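Local coordinates for type III restriction-modification enzyme EcoP15I Mod subunit (Escherichia coli, PDB 4ZCF), which methylates the N6 position of one adenine within the DNA site 5'-CAGCAG-3', using S-adenosyl-L-methionine, and joins the Res subunit for DNA restriction, at residues 228-233 and 238-243; 125-128 and 132-135; 172-177 and 205-210; 29-34 and 200-205. One frame throughout, in Å; residues are numbered along the deposited sequence.

Contact 1: 228-233 and 238-243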
loop_
_atom_site.group_PDB
_atom_site.type_symbol
_atom_site.label_atom_id
_atom_site.label_comp_id
_atom_site.label_asym_id
_atom_site.label_seq_id
_atom_site.Cartn_x
_atom_site.Cartn_y
_atom_site.Cartn_z
ATOM N N ASN A 228 -14.187 -8.755 -18.889
ATOM C CA ASN A 228 -14.391 -7.786 -19.959
ATOM C C ASN A 228 -14.440 -8.316 -21.383
ATOM O O ASN A 228 -14.600 -7.529 -22.321
ATOM C CB ASN A 228 -13.266 -6.747 -19.853
ATOM C CG ASN A 228 -11.878 -7.267 -20.146
ATOM O OD1 ASN A 228 -11.568 -8.434 -19.940
ATOM N ND2 ASN A 228 -10.988 -6.398 -20.637
ATOM N N ALA A 229 -14.242 -9.629 -21.561
ATOM C CA ALA A 229 -14.218 -10.260 -22.887
ATOM C C ALA A 229 -15.075 -11.515 -22.920
ATOM O O ALA A 229 -15.418 -12.055 -21.864
ATOM C CB ALA A 229 -12.787 -10.595 -23.286
ATOM N N THR A 230 -15.434 -11.953 -24.149
ATOM C CA THR A 230 -16.196 -13.146 -24.468
ATOM C C THR A 230 -15.450 -13.792 -25.614
ATOM O O THR A 230 -15.498 -13.308 -26.748
ATOM C CB THR A 230 -17.647 -12.786 -24.762
ATOM O OG1 THR A 230 -18.185 -12.145 -23.605
ATOM C CG2 THR A 230 -18.497 -14.000 -25.086
ATOM N N ASP A 231 -14.678 -14.824 -25.298
ATOM C CA ASP A 231 -13.868 -15.505 -26.286
ATOM C C ASP A 231 -14.398 -16.881 -26.522
ATOM O O ASP A 231 -14.332 -17.727 -25.625
ATOM C CB ASP A 231 -12.384 -15.534 -25.868
ATOM C CG ASP A 231 -11.433 -15.718 -27.035
ATOM O OD1 ASP A 231 -11.872 -16.238 -28.084
ATOM O OD2 ASP A 231 -10.253 -15.335 -26.905
ATOM N N ASN A 232 -14.935 -17.109 -27.739
ATOM C CA ASN A 232 -15.510 -18.391 -28.143
ATOM C C ASN A 232 -14.599 -19.237 -29.012
ATOM O O ASN A 232 -14.902 -20.404 -29.255
ATOM C CB ASN A 232 -16.905 -18.211 -28.716
ATOM C CG ASN A 232 -17.935 -17.832 -27.670
ATOM O OD1 ASN A 232 -17.906 -18.296 -26.531
ATOM N ND2 ASN A 232 -18.888 -16.999 -28.041
ATOM N N ASN A 233 -13.442 -18.683 -29.397
ATOM C CA ASN A 233 -12.410 -19.392 -30.155
ATOM C C ASN A 233 -11.883 -20.579 -29.350
ATOM O O ASN A 233 -11.663 -20.432 -28.140
ATOM C CB ASN A 233 -11.261 -18.450 -30.491
ATOM C CG ASN A 233 -11.633 -17.442 -31.536
ATOM O OD1 ASN A 233 -12.201 -17.779 -32.588
ATOM N ND2 ASN A 233 -11.331 -16.181 -31.261
ATOM N N ALA A 238 -10.431 -20.188 -21.571
ATOM C CA ALA A 238 -10.944 -19.069 -22.351
ATOM C C ALA A 238 -10.669 -17.842 -21.481
ATOM O O ALA A 238 -11.333 -17.637 -20.461
ATOM C CB ALA A 238 -12.443 -19.241 -22.581
ATOM N N VAL A 239 -9.637 -17.086 -21.837
ATOM C CA VAL A 239 -9.213 -15.894 -21.111
ATOM C C VAL A 239 -10.170 -14.742 -21.389
ATOM O O VAL A 239 -10.201 -14.198 -22.491
ATOM C CB VAL A 239 -7.694 -15.556 -21.252
ATOM C CG1 VAL A 239 -6.837 -16.635 -20.603
ATOM C CG2 VAL A 239 -7.293 -15.398 -22.713
ATOM N N GLU A 240 -10.978 -14.408 -20.383
ATOM C CA GLU A 240 -12.048 -13.428 -20.471
ATOM C C GLU A 240 -11.959 -12.352 -19.383
ATOM O O GLU A 240 -12.891 -11.560 -19.207
ATOM C CB GLU A 240 -13.392 -14.168 -20.412
ATOM C CG GLU A 240 -13.673 -14.989 -21.669
ATOM C CD GLU A 240 -14.948 -15.800 -21.635
ATOM O OE1 GLU A 240 -15.350 -16.252 -20.540
ATOM O OE2 GLU A 240 -15.548 -15.996 -22.711
ATOM N N HIS A 241 -10.803 -12.286 -18.698
ATOM C CA HIS A 241 -10.609 -11.333 -17.635
ATOM C C HIS A 241 -9.191 -10.762 -17.534
ATOM O O HIS A 241 -8.221 -11.311 -18.065
ATOM C CB HIS A 241 -11.068 -11.928 -16.284
ATOM C CG HIS A 241 -10.045 -12.795 -15.602
ATOM N ND1 HIS A 241 -9.925 -14.133 -15.903
ATOM C CD2 HIS A 241 -9.139 -12.482 -14.640
ATOM C CE1 HIS A 241 -8.958 -14.598 -15.124
ATOM N NE2 HIS A 241 -8.451 -13.642 -14.350
ATOM N N GLU A 242 -9.100 -9.658 -16.803
ATOM C CA GLU A 242 -7.871 -8.998 -16.419
ATOM C C GLU A 242 -8.063 -8.451 -14.992
ATOM O O GLU A 242 -9.056 -8.768 -14.336
ATOM C CB GLU A 242 -7.452 -7.940 -17.440
ATOM C CG GLU A 242 -8.582 -7.097 -18.004
ATOM C CD GLU A 242 -8.029 -5.961 -18.825
ATOM O OE1 GLU A 242 -7.765 -6.176 -20.031
ATOM O OE2 GLU A 242 -7.769 -4.887 -18.236
ATOM N N TYR A 243 -7.128 -7.666 -14.506
ATOM C CA TYR A 243 -7.160 -7.212 -13.119
ATOM C C TYR A 243 -6.992 -5.722 -12.937
ATOM O O TYR A 243 -6.575 -5.021 -13.838
ATOM C CB TYR A 243 -6.067 -7.953 -12.295
ATOM C CG TYR A 243 -5.960 -9.447 -12.550
ATOM C CD1 TYR A 243 -6.698 -10.356 -11.798
ATOM C CD2 TYR A 243 -5.099 -9.950 -13.522
ATOM C CE1 TYR A 243 -6.625 -11.729 -12.045
ATOM C CE2 TYR A 243 -5.013 -11.326 -13.775
ATOM C CZ TYR A 243 -5.763 -12.212 -13.016
ATOM O OH TYR A 243 -5.690 -13.565 -13.245
#
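Glu240 lies lengthwise against the backbone of 228-233, its CG set beside its own backbone N (chi1 -70°) and its chain extended from there. The stem rests on Ala229, with Glu240 CB 3.3 Å from Ala229 O. At the far end Glu240 OE2 accepts the N-H of Asp231 at 3.0 Å, through the anti lone pair, which points away from OE1; the N-H...O angle is 151°. OE2 also forms a salt bridge with Lys387 of the second subunit, and OE1 is hydrogen-bonded to Ser389 of that subunit. With a glutamine in place of Glu240, Lys387 of the second subunit would probably lose its charge partner, and the grip across the dimer interface would weaken.

Glu240 O draws in two backbone N-H groups, Asn228 N at 3.1 Å and Ala229 N at 3.3 Å, both weak bonds. They extend the pairing of the antiparallel strands 220-227 and 241-248 into the loop that joins them, at the margin of the Rossmann-like methyltransferase sheet.

Asn228 and Glu242 cross at about a right angle, their amide and carboxylate planes 67° apart. Asn228 CG sits 3.9 Å from Glu242 CG, and Asn228 ND2 is 3.3 Å from Glu242 OE1, while Glu242 OE2 is hydrogen-bonded to Tyr126. Asp231, whose N-H goes to Glu240, uses its own OD1 to accept Asn233 N at 3.2 Å, forming an Asx turn.

Contact 2: 125-128 and 132-135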
loop_
_atom_site.group_PDB
_atom_site.type_symbol
_atom_site.label_atom_id
_atom_site.label_comp_id
_atom_site.label_asym_id
_atom_site.label_seq_id
_atom_site.Cartn_x
_atom_site.Cartn_y
_atom_site.Cartn_z
ATOM N N PRO A 125 1.269 -0.176 -20.193
ATOM C CA PRO A 125 1.340 -1.250 -21.195
ATOM C C PRO A 125 1.475 -2.585 -20.449
ATOM O O PRO A 125 2.172 -2.692 -19.419
ATOM C CB PRO A 125 2.580 -0.905 -22.030
ATOM C CG PRO A 125 3.418 -0.012 -21.168
ATOM C CD PRO A 125 2.505 0.647 -20.157
ATOM N N TYR A 126 0.708 -3.574 -20.903
ATOM C CA TYR A 126 0.690 -4.917 -20.358
ATOM C C TYR A 126 1.910 -5.569 -21.032
ATOM O O TYR A 126 2.525 -4.935 -21.897
ATOM C CB TYR A 126 -0.607 -5.595 -20.823
ATOM C CG TYR A 126 -1.916 -5.056 -20.265
ATOM C CD1 TYR A 126 -1.943 -3.920 -19.459
ATOM C CD2 TYR A 126 -3.129 -5.689 -20.542
ATOM C CE1 TYR A 126 -3.145 -3.397 -18.984
ATOM C CE2 TYR A 126 -4.334 -5.205 -20.026
ATOM C CZ TYR A 126 -4.336 -4.063 -19.242
ATOM O OH TYR A 126 -5.521 -3.555 -18.763
ATOM N N ASN A 127 2.320 -6.766 -20.687
ATOM C CA ASN A 127 3.472 -7.191 -21.505
ATOM C C ASN A 127 3.069 -8.402 -22.312
ATOM O O ASN A 127 3.679 -9.470 -22.247
ATOM C CB ASN A 127 4.758 -7.328 -20.684
ATOM C CG ASN A 127 6.066 -7.357 -21.427
ATOM O OD1 ASN A 127 6.158 -7.298 -22.657
ATOM N ND2 ASN A 127 7.117 -7.561 -20.675
ATOM N N THR A 128 1.973 -8.194 -23.051
ATOM C CA THR A 128 1.213 -9.083 -23.924
ATOM C C THR A 128 2.070 -9.897 -24.875
ATOM O O THR A 128 1.750 -11.064 -25.133
ATOM C CB THR A 128 0.138 -8.233 -24.647
ATOM O OG1 THR A 128 -0.931 -7.881 -23.739
ATOM C CG2 THR A 128 -0.422 -8.903 -25.859
ATOM N N GLY A 132 3.733 -4.438 -28.741
ATOM C CA GLY A 132 4.911 -3.693 -29.157
ATOM C C GLY A 132 5.699 -3.030 -28.042
ATOM O O GLY A 132 6.481 -2.106 -28.324
ATOM N N PHE A 133 5.505 -3.483 -26.758
ATOM C CA PHE A 133 6.266 -2.961 -25.625
ATOM C C PHE A 133 7.727 -3.360 -25.801
ATOM O O PHE A 133 8.048 -4.535 -26.001
ATOM C CB PHE A 133 5.752 -3.447 -24.240
ATOM C CG PHE A 133 6.707 -3.108 -23.101
ATOM C CD1 PHE A 133 6.732 -1.830 -22.547
ATOM C CD2 PHE A 133 7.656 -4.035 -22.663
ATOM C CE1 PHE A 133 7.667 -1.496 -21.548
ATOM C CE2 PHE A 133 8.595 -3.692 -21.679
ATOM C CZ PHE A 133 8.600 -2.421 -21.140
ATOM N N VAL A 134 8.594 -2.366 -25.662
ATOM C CA VAL A 134 10.046 -2.466 -25.737
ATOM C C VAL A 134 10.565 -1.415 -24.771
ATOM O O VAL A 134 10.008 -0.317 -24.731
ATOM C CB VAL A 134 10.618 -2.298 -27.201
ATOM C CG1 VAL A 134 10.039 -1.082 -27.931
ATOM C CG2 VAL A 134 12.139 -2.245 -27.219
ATOM N N TYR A 135 11.586 -1.747 -23.966
ATOM C CA TYR A 135 12.178 -0.731 -23.110
ATOM C C TYR A 135 13.121 0.122 -23.981
ATOM O O TYR A 135 13.931 -0.425 -24.753
ATOM C CB TYR A 135 12.982 -1.313 -21.930
ATOM C CG TYR A 135 13.424 -0.209 -20.996
ATOM C CD1 TYR A 135 14.587 0.522 -21.248
ATOM C CD2 TYR A 135 12.607 0.213 -19.954
ATOM C CE1 TYR A 135 14.921 1.636 -20.482
ATOM C CE2 TYR A 135 12.945 1.309 -19.165
ATOM C CZ TYR A 135 14.106 2.008 -19.424
ATOM O OH TYR A 135 14.407 3.085 -18.640
#
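The Phe133 ring is met obliquely by two residues of 125-128, Pro125 at CD1 and Asn127 at CD2. Over one face lies the backbone N of Tyr135, 4.1 Å above the ring plane and displaced toward the rim, and Trp174 of helix 171-188 meets the ring edge-to-face. The Asn127 amide plane stands 72° from the ring plane, so the two flat groups do not stack: Asn127 OD1 touches Phe133 CD2 at 3.6 Å. On the other ortho carbon, Pro125 CG lies 4.0 Å from Phe133 CD1, a purely apolar touch.

Phe133 holds its CG anti to the backbone N (chi1 169°), which sets the two ortho carbons beside Pro125 and Asn127. The rotation of the Asn127 amide is fixed from elsewhere, since ND2 is hydrogen-bonded to Ser169 O and to Glu203 OE2. That leaves OD1 turned to the ring.

Pro125 and Tyr126 end the Asp-Pro-Pro-Tyr sequence that follows strand 117-122. This is the signature DPPY motif of N6-adenine methyltransferases, and residues 123-126 are predicted to bind S-adenosyl methionine; Phe133 thus packs against a loop that is probably part of the active site.

Contact 3: 172-177 and 205-210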
loop_
_atom_site.group_PDB
_atom_site.type_symbol
_atom_site.label_atom_id
_atom_site.label_comp_id
_atom_site.label_asym_id
_atom_site.label_seq_id
_atom_site.Cartn_x
_atom_site.Cartn_y
_atom_site.Cartn_z
ATOM N N SER A 172 12.151 -7.930 -16.401
ATOM C CA SER A 172 13.122 -6.975 -15.853
ATOM C C SER A 172 13.092 -5.633 -16.586
ATOM O O SER A 172 13.136 -4.602 -15.922
ATOM C CB SER A 172 14.527 -7.567 -15.801
ATOM O OG SER A 172 14.931 -8.116 -17.039
ATOM N N ALA A 173 12.968 -5.636 -17.942
ATOM C CA ALA A 173 12.857 -4.404 -18.743
ATOM C C ALA A 173 11.566 -3.676 -18.351
ATOM O O ALA A 173 11.599 -2.467 -18.043
ATOM C CB ALA A 173 12.854 -4.732 -20.225
ATOM N N TRP A 174 10.446 -4.450 -18.252
ATOM C CA TRP A 174 9.142 -3.934 -17.809
ATOM C C TRP A 174 9.196 -3.343 -16.397
ATOM O O TRP A 174 8.686 -2.249 -16.193
ATOM C CB TRP A 174 8.047 -4.992 -17.946
ATOM C CG TRP A 174 6.660 -4.421 -17.837
ATOM C CD1 TRP A 174 5.895 -3.925 -18.855
ATOM C CD2 TRP A 174 5.870 -4.287 -16.634
ATOM N NE1 TRP A 174 4.671 -3.508 -18.370
ATOM C CE2 TRP A 174 4.635 -3.703 -17.006
ATOM C CE3 TRP A 174 6.084 -4.617 -15.280
ATOM C CZ2 TRP A 174 3.617 -3.442 -16.071
ATOM C CZ3 TRP A 174 5.085 -4.340 -14.349
ATOM C CH2 TRP A 174 3.863 -3.783 -14.747
ATOM N N LEU A 175 9.863 -4.023 -15.441
ATOM C CA LEU A 175 10.019 -3.533 -14.057
ATOM C C LEU A 175 10.909 -2.289 -13.970
ATOM O O LEU A 175 10.666 -1.417 -13.133
ATOM C CB LEU A 175 10.529 -4.639 -13.128
ATOM C CG LEU A 175 9.588 -5.846 -12.872
ATOM C CD1 LEU A 175 10.362 -7.008 -12.285
ATOM C CD2 LEU A 175 8.449 -5.504 -11.920
ATOM N N THR A 176 11.905 -2.171 -14.881
ATOM C CA THR A 176 12.808 -1.016 -14.968
ATOM C C THR A 176 11.980 0.192 -15.426
ATOM O O THR A 176 12.218 1.312 -14.970
ATOM C CB THR A 176 14.010 -1.321 -15.910
ATOM O OG1 THR A 176 14.592 -2.579 -15.560
ATOM C CG2 THR A 176 15.090 -0.230 -15.880
ATOM N N PHE A 177 11.010 -0.042 -16.323
ATOM C CA PHE A 177 10.114 0.989 -16.842
ATOM C C PHE A 177 9.119 1.520 -15.794
ATOM O O PHE A 177 9.092 2.737 -15.599
ATOM C CB PHE A 177 9.433 0.538 -18.149
ATOM C CG PHE A 177 8.303 1.428 -18.637
ATOM C CD1 PHE A 177 8.548 2.738 -19.034
ATOM C CD2 PHE A 177 7.001 0.948 -18.710
ATOM C CE1 PHE A 177 7.508 3.558 -19.463
ATOM C CE2 PHE A 177 5.964 1.773 -19.121
ATOM C CZ PHE A 177 6.224 3.071 -19.498
ATOM N N SER A 205 1.683 -10.766 -11.227
ATOM C CA SER A 205 2.515 -11.164 -10.073
ATOM C C SER A 205 3.715 -10.257 -9.866
ATOM O O SER A 205 3.927 -9.799 -8.742
ATOM C CB SER A 205 2.955 -12.617 -10.203
ATOM O OG SER A 205 1.951 -13.383 -10.849
ATOM N N GLN A 206 4.450 -9.935 -10.956
ATOM C CA GLN A 206 5.629 -9.037 -10.961
ATOM C C GLN A 206 5.314 -7.622 -10.521
ATOM O O GLN A 206 6.113 -7.031 -9.794
ATOM C CB GLN A 206 6.301 -9.010 -12.332
ATOM C CG GLN A 206 7.065 -10.299 -12.662
ATOM C CD GLN A 206 6.214 -11.473 -13.124
ATOM O OE1 GLN A 206 4.986 -11.396 -13.350
ATOM N NE2 GLN A 206 6.880 -12.589 -13.298
ATOM N N LEU A 207 4.152 -7.071 -10.933
ATOM C CA LEU A 207 3.721 -5.730 -10.521
ATOM C C LEU A 207 3.290 -5.741 -9.076
ATOM O O LEU A 207 3.620 -4.820 -8.335
ATOM C CB LEU A 207 2.553 -5.266 -11.390
ATOM C CG LEU A 207 1.785 -4.005 -10.970
ATOM C CD1 LEU A 207 2.663 -2.701 -11.081
ATOM C CD2 LEU A 207 0.487 -3.924 -11.737
ATOM N N LYS A 208 2.531 -6.757 -8.684
ATOM C CA LYS A 208 2.018 -6.929 -7.337
ATOM C C LYS A 208 3.172 -7.015 -6.364
ATOM O O LYS A 208 3.105 -6.390 -5.300
ATOM C CB LYS A 208 1.125 -8.186 -7.241
ATOM C CG LYS A 208 -0.365 -7.908 -7.355
ATOM C CD LYS A 208 -0.960 -7.196 -6.109
ATOM C CE LYS A 208 -1.280 -8.113 -4.953
ATOM N NZ LYS A 208 -0.075 -8.410 -4.131
ATOM N N LEU A 209 4.250 -7.741 -6.756
ATOM C CA LEU A 209 5.475 -7.847 -5.954
ATOM C C LEU A 209 6.273 -6.540 -5.877
ATOM O O LEU A 209 6.761 -6.210 -4.790
ATOM C CB LEU A 209 6.345 -9.070 -6.331
ATOM C CG LEU A 209 5.731 -10.471 -5.995
ATOM C CD1 LEU A 209 6.743 -11.558 -6.167
ATOM C CD2 LEU A 209 5.200 -10.541 -4.573
ATOM N N VAL A 210 6.330 -5.745 -6.979
ATOM C CA VAL A 210 6.992 -4.420 -6.965
ATOM C C VAL A 210 6.184 -3.388 -6.175
ATOM O O VAL A 210 6.768 -2.481 -5.587
ATOM C CB VAL A 210 7.467 -3.925 -8.355
ATOM C CG1 VAL A 210 6.362 -3.238 -9.127
ATOM C CG2 VAL A 210 8.672 -3.009 -8.233
#
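The crossover from strand 117-122 to the neighbouring parallel strand 193-199 passes through helix 171-188, and there Trp174 and Leu175 pack on Gln206, Leu207 and Val210 of the following helix, 204-215. The axes of the two short segments approach to 10.8 Å, and their N-to-C directions differ by 41°. The contact is buried, and 202 Å² is hidden between the two segments, both sides summed.

Trp174 presents the edge of its six-membered ring: CH2 lies 3.9 Å from Leu207 CB, which sits near the indole plane, and 4.0 Å from Leu207 CD1. The indole swings out to this position because CG is anti to the backbone N (chi1 -166°). Its other side is pinned by a hydrogen bond from NE1 to Pro125 O, which fixes the ring's rotation.

Leu175 works through one methyl group. CD2 lies over the backbone of Gln206, 3.5 Å from Gln206 O, and reaches Val210 CB at 4.0 Å; the Leu175 and Val210 side chains run past one another, pointing opposite ways. Gln206 O is the acceptor for Val210 N at 3.1 Å, so the methyl sits beside an oxygen already engaged within its helix. Gln206 adds its CB, 4.1 Å from Leu175 CD2, and then bends at chi2 (79°) so that its amide leads away.

Leu175 also touches Leu58 and Trp60 of strand 57-60. Across the dimer interface, Gln206 packs on Leu209 of the second subunit. Helices that precede and follow one strand, here 193-199, packing side by side against each other are characteristic of the Rossmann-like methyltransferase fold.

Contact 4: 29-34 and 200-205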
loop_
_atom_site.group_PDB
_atom_site.type_symbol
_atom_site.label_atom_id
_atom_site.label_comp_id
_atom_site.label_asym_id
_atom_site.label_seq_id
_atom_site.Cartn_x
_atom_site.Cartn_y
_atom_site.Cartn_z
ATOM N N PHE A 29 14.491 -21.523 -19.644
ATOM C CA PHE A 29 13.901 -21.056 -20.900
ATOM C C PHE A 29 12.788 -20.050 -20.567
ATOM O O PHE A 29 11.997 -20.287 -19.660
ATOM C CB PHE A 29 13.385 -22.248 -21.726
ATOM C CG PHE A 29 14.477 -23.221 -22.114
ATOM C CD1 PHE A 29 14.828 -24.273 -21.273
ATOM C CD2 PHE A 29 15.156 -23.087 -23.320
ATOM C CE1 PHE A 29 15.843 -25.167 -21.630
ATOM C CE2 PHE A 29 16.166 -23.988 -23.679
ATOM C CZ PHE A 29 16.504 -25.017 -22.830
ATOM N N ASP A 30 12.763 -18.903 -21.233
ATOM C CA ASP A 30 11.769 -17.870 -20.919
ATOM C C ASP A 30 10.356 -18.194 -21.464
ATOM O O ASP A 30 10.163 -19.282 -21.999
ATOM C CB ASP A 30 12.305 -16.452 -21.265
ATOM C CG ASP A 30 12.287 -16.056 -22.729
ATOM O OD1 ASP A 30 11.802 -16.852 -23.556
ATOM O OD2 ASP A 30 12.666 -14.903 -23.036
ATOM N N LYS A 31 9.380 -17.276 -21.327
ATOM C CA LYS A 31 8.011 -17.528 -21.814
ATOM C C LYS A 31 7.915 -17.778 -23.319
ATOM O O LYS A 31 6.941 -18.372 -23.775
ATOM C CB LYS A 31 7.019 -16.438 -21.349
ATOM C CG LYS A 31 7.134 -15.081 -22.057
ATOM C CD LYS A 31 6.369 -13.992 -21.320
ATOM C CE LYS A 31 4.885 -13.909 -21.631
ATOM N NZ LYS A 31 4.130 -13.387 -20.456
ATOM N N ASN A 32 8.931 -17.322 -24.074
ATOM C CA ASN A 32 9.047 -17.440 -25.528
ATOM C C ASN A 32 9.998 -18.572 -25.963
ATOM O O ASN A 32 10.366 -18.641 -27.138
ATOM C CB ASN A 32 9.461 -16.086 -26.147
ATOM C CG ASN A 32 8.560 -14.922 -25.782
ATOM O OD1 ASN A 32 7.321 -15.009 -25.839
ATOM N ND2 ASN A 32 9.172 -13.798 -25.406
ATOM N N GLY A 33 10.345 -19.463 -25.028
ATOM C CA GLY A 33 11.197 -20.619 -25.283
ATOM C C GLY A 33 12.644 -20.296 -25.593
ATOM O O GLY A 33 13.349 -21.144 -26.157
ATOM N N ALA A 34 13.094 -19.063 -25.226
ATOM C CA ALA A 34 14.458 -18.549 -25.384
ATOM C C ALA A 34 15.290 -18.906 -24.138
ATOM O O ALA A 34 14.780 -18.855 -23.020
ATOM C CB ALA A 34 14.439 -17.036 -25.594
ATOM N N ASP A 200 -3.071 -7.464 -16.918
ATOM C CA ASP A 200 -3.547 -8.772 -17.334
ATOM C C ASP A 200 -2.540 -9.835 -16.757
ATOM O O ASP A 200 -1.720 -9.477 -15.920
ATOM C CB ASP A 200 -3.803 -8.810 -18.883
ATOM C CG ASP A 200 -2.704 -9.270 -19.841
ATOM O OD1 ASP A 200 -1.507 -9.250 -19.449
ATOM O OD2 ASP A 200 -3.040 -9.672 -20.975
ATOM N N HIS A 201 -2.624 -11.106 -17.150
ATOM C CA HIS A 201 -1.779 -12.184 -16.596
ATOM C C HIS A 201 -0.271 -12.103 -16.857
ATOM O O HIS A 201 0.501 -12.807 -16.206
ATOM C CB HIS A 201 -2.302 -13.552 -17.033
ATOM C CG HIS A 201 -2.195 -13.766 -18.503
ATOM N ND1 HIS A 201 -3.183 -13.335 -19.363
ATOM C CD2 HIS A 201 -1.214 -14.353 -19.219
ATOM C CE1 HIS A 201 -2.764 -13.654 -20.573
ATOM N NE2 HIS A 201 -1.595 -14.290 -20.529
ATOM N N ASN A 202 0.146 -11.299 -17.828
ATOM C CA ASN A 202 1.561 -11.206 -18.178
ATOM C C ASN A 202 2.459 -10.683 -17.067
ATOM O O ASN A 202 3.440 -11.348 -16.736
ATOM C CB ASN A 202 1.757 -10.480 -19.503
ATOM C CG ASN A 202 1.118 -11.219 -20.636
ATOM O OD1 ASN A 202 1.540 -12.316 -20.992
ATOM N ND2 ASN A 202 0.022 -10.686 -21.159
ATOM N N GLU A 203 2.069 -9.563 -16.433
ATOM C CA GLU A 203 2.836 -8.895 -15.370
ATOM C C GLU A 203 2.127 -8.762 -14.021
ATOM O O GLU A 203 2.649 -8.071 -13.142
ATOM C CB GLU A 203 3.323 -7.504 -15.850
ATOM C CG GLU A 203 4.169 -7.530 -17.112
ATOM C CD GLU A 203 5.500 -8.247 -16.990
ATOM O OE1 GLU A 203 6.041 -8.306 -15.863
ATOM O OE2 GLU A 203 6.004 -8.751 -18.021
ATOM N N PHE A 204 0.964 -9.415 -13.842
ATOM C CA PHE A 204 0.191 -9.337 -12.594
ATOM C C PHE A 204 1.027 -9.590 -11.331
ATOM O O PHE A 204 1.103 -8.700 -10.491
ATOM C CB PHE A 204 -1.092 -10.206 -12.650
ATOM C CG PHE A 204 -1.907 -10.317 -11.376
ATOM C CD1 PHE A 204 -2.207 -9.189 -10.615
ATOM C CD2 PHE A 204 -2.431 -11.537 -10.972
ATOM C CE1 PHE A 204 -2.983 -9.288 -9.457
ATOM C CE2 PHE A 204 -3.201 -11.633 -9.800
ATOM C CZ PHE A 204 -3.468 -10.508 -9.054
ATOM N N SER A 205 1.683 -10.766 -11.227
ATOM C CA SER A 205 2.515 -11.164 -10.073
ATOM C C SER A 205 3.715 -10.257 -9.866
ATOM O O SER A 205 3.927 -9.799 -8.742
ATOM C CB SER A 205 2.955 -12.617 -10.203
ATOM O OG SER A 205 1.951 -13.383 -10.849
#
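Lys31, on a type I beta turn running from Asp30 to Gly33, stretches across to Asn202, in the turn that leads into helix 204-215. A single polar contact joins the two segments, and each end of it is a locally braced loop.

The hydrogen bond across the contact runs from Lys31 NZ to Asn202 OD1 at 2.9 Å. The ammonium nitrogen meets the carbonyl at a C=O...N angle of 126°, tilted 16° from its plane, and the two side chains cross at about a right angle. The lysine chain bends at chi3 (-84°) on its way there. The Asn202 side chain is about 4 Å from a bound manganese ion.

Bonds inside the two segments set up both partners. In 200-205, Asp200 OD1 takes Asn202 N at 3.1 Å from above the carboxylate plane, making an Asx turn, and takes Asn202 ND2 at 2.7 Å on its syn lone pair. That second bond helps to fix the amide's rotation and leaves OD1 directed at the lysine. A leucine in place of Asn202 would probably leave the Lys31 ammonium without its acceptor and Asp200 OD1 without the amide N-H that it now accepts. Glu203 then takes the N-cap position of the helix.

In 29-34, a second Asx turn is built on the beta turn, which is closed by Gly33 N on Asp30 O at 3.0 Å. Asp30 OD1 accepts from opposite faces of its carboxylate plane, from Asn32 N at 3.0 Å and Ala34 N at 3.1 Å.

Contacts 2, 3 and 4 cluster, each with its centre 12 Å from the other two, whereas contact 1 lies about 18 to 23 Å away. Along the chain, contact 2 is nested inside the long loop closed by contact 4, contacts 3 and 4 alternate and share Ser205 at the start of helix 204-215, and contact 1 follows them all. Strands 117-122, 193-199 and 241-248 are consecutive neighbours in the main mixed sheet, and the predicted cofactor-binding loop of contact 2 touches both Trp174 of contact 3 and Glu242 of contact 1. Contacts 1, 3 and 4 also reach the second subunit, bringing this methyltransferase core close to the dimer interface.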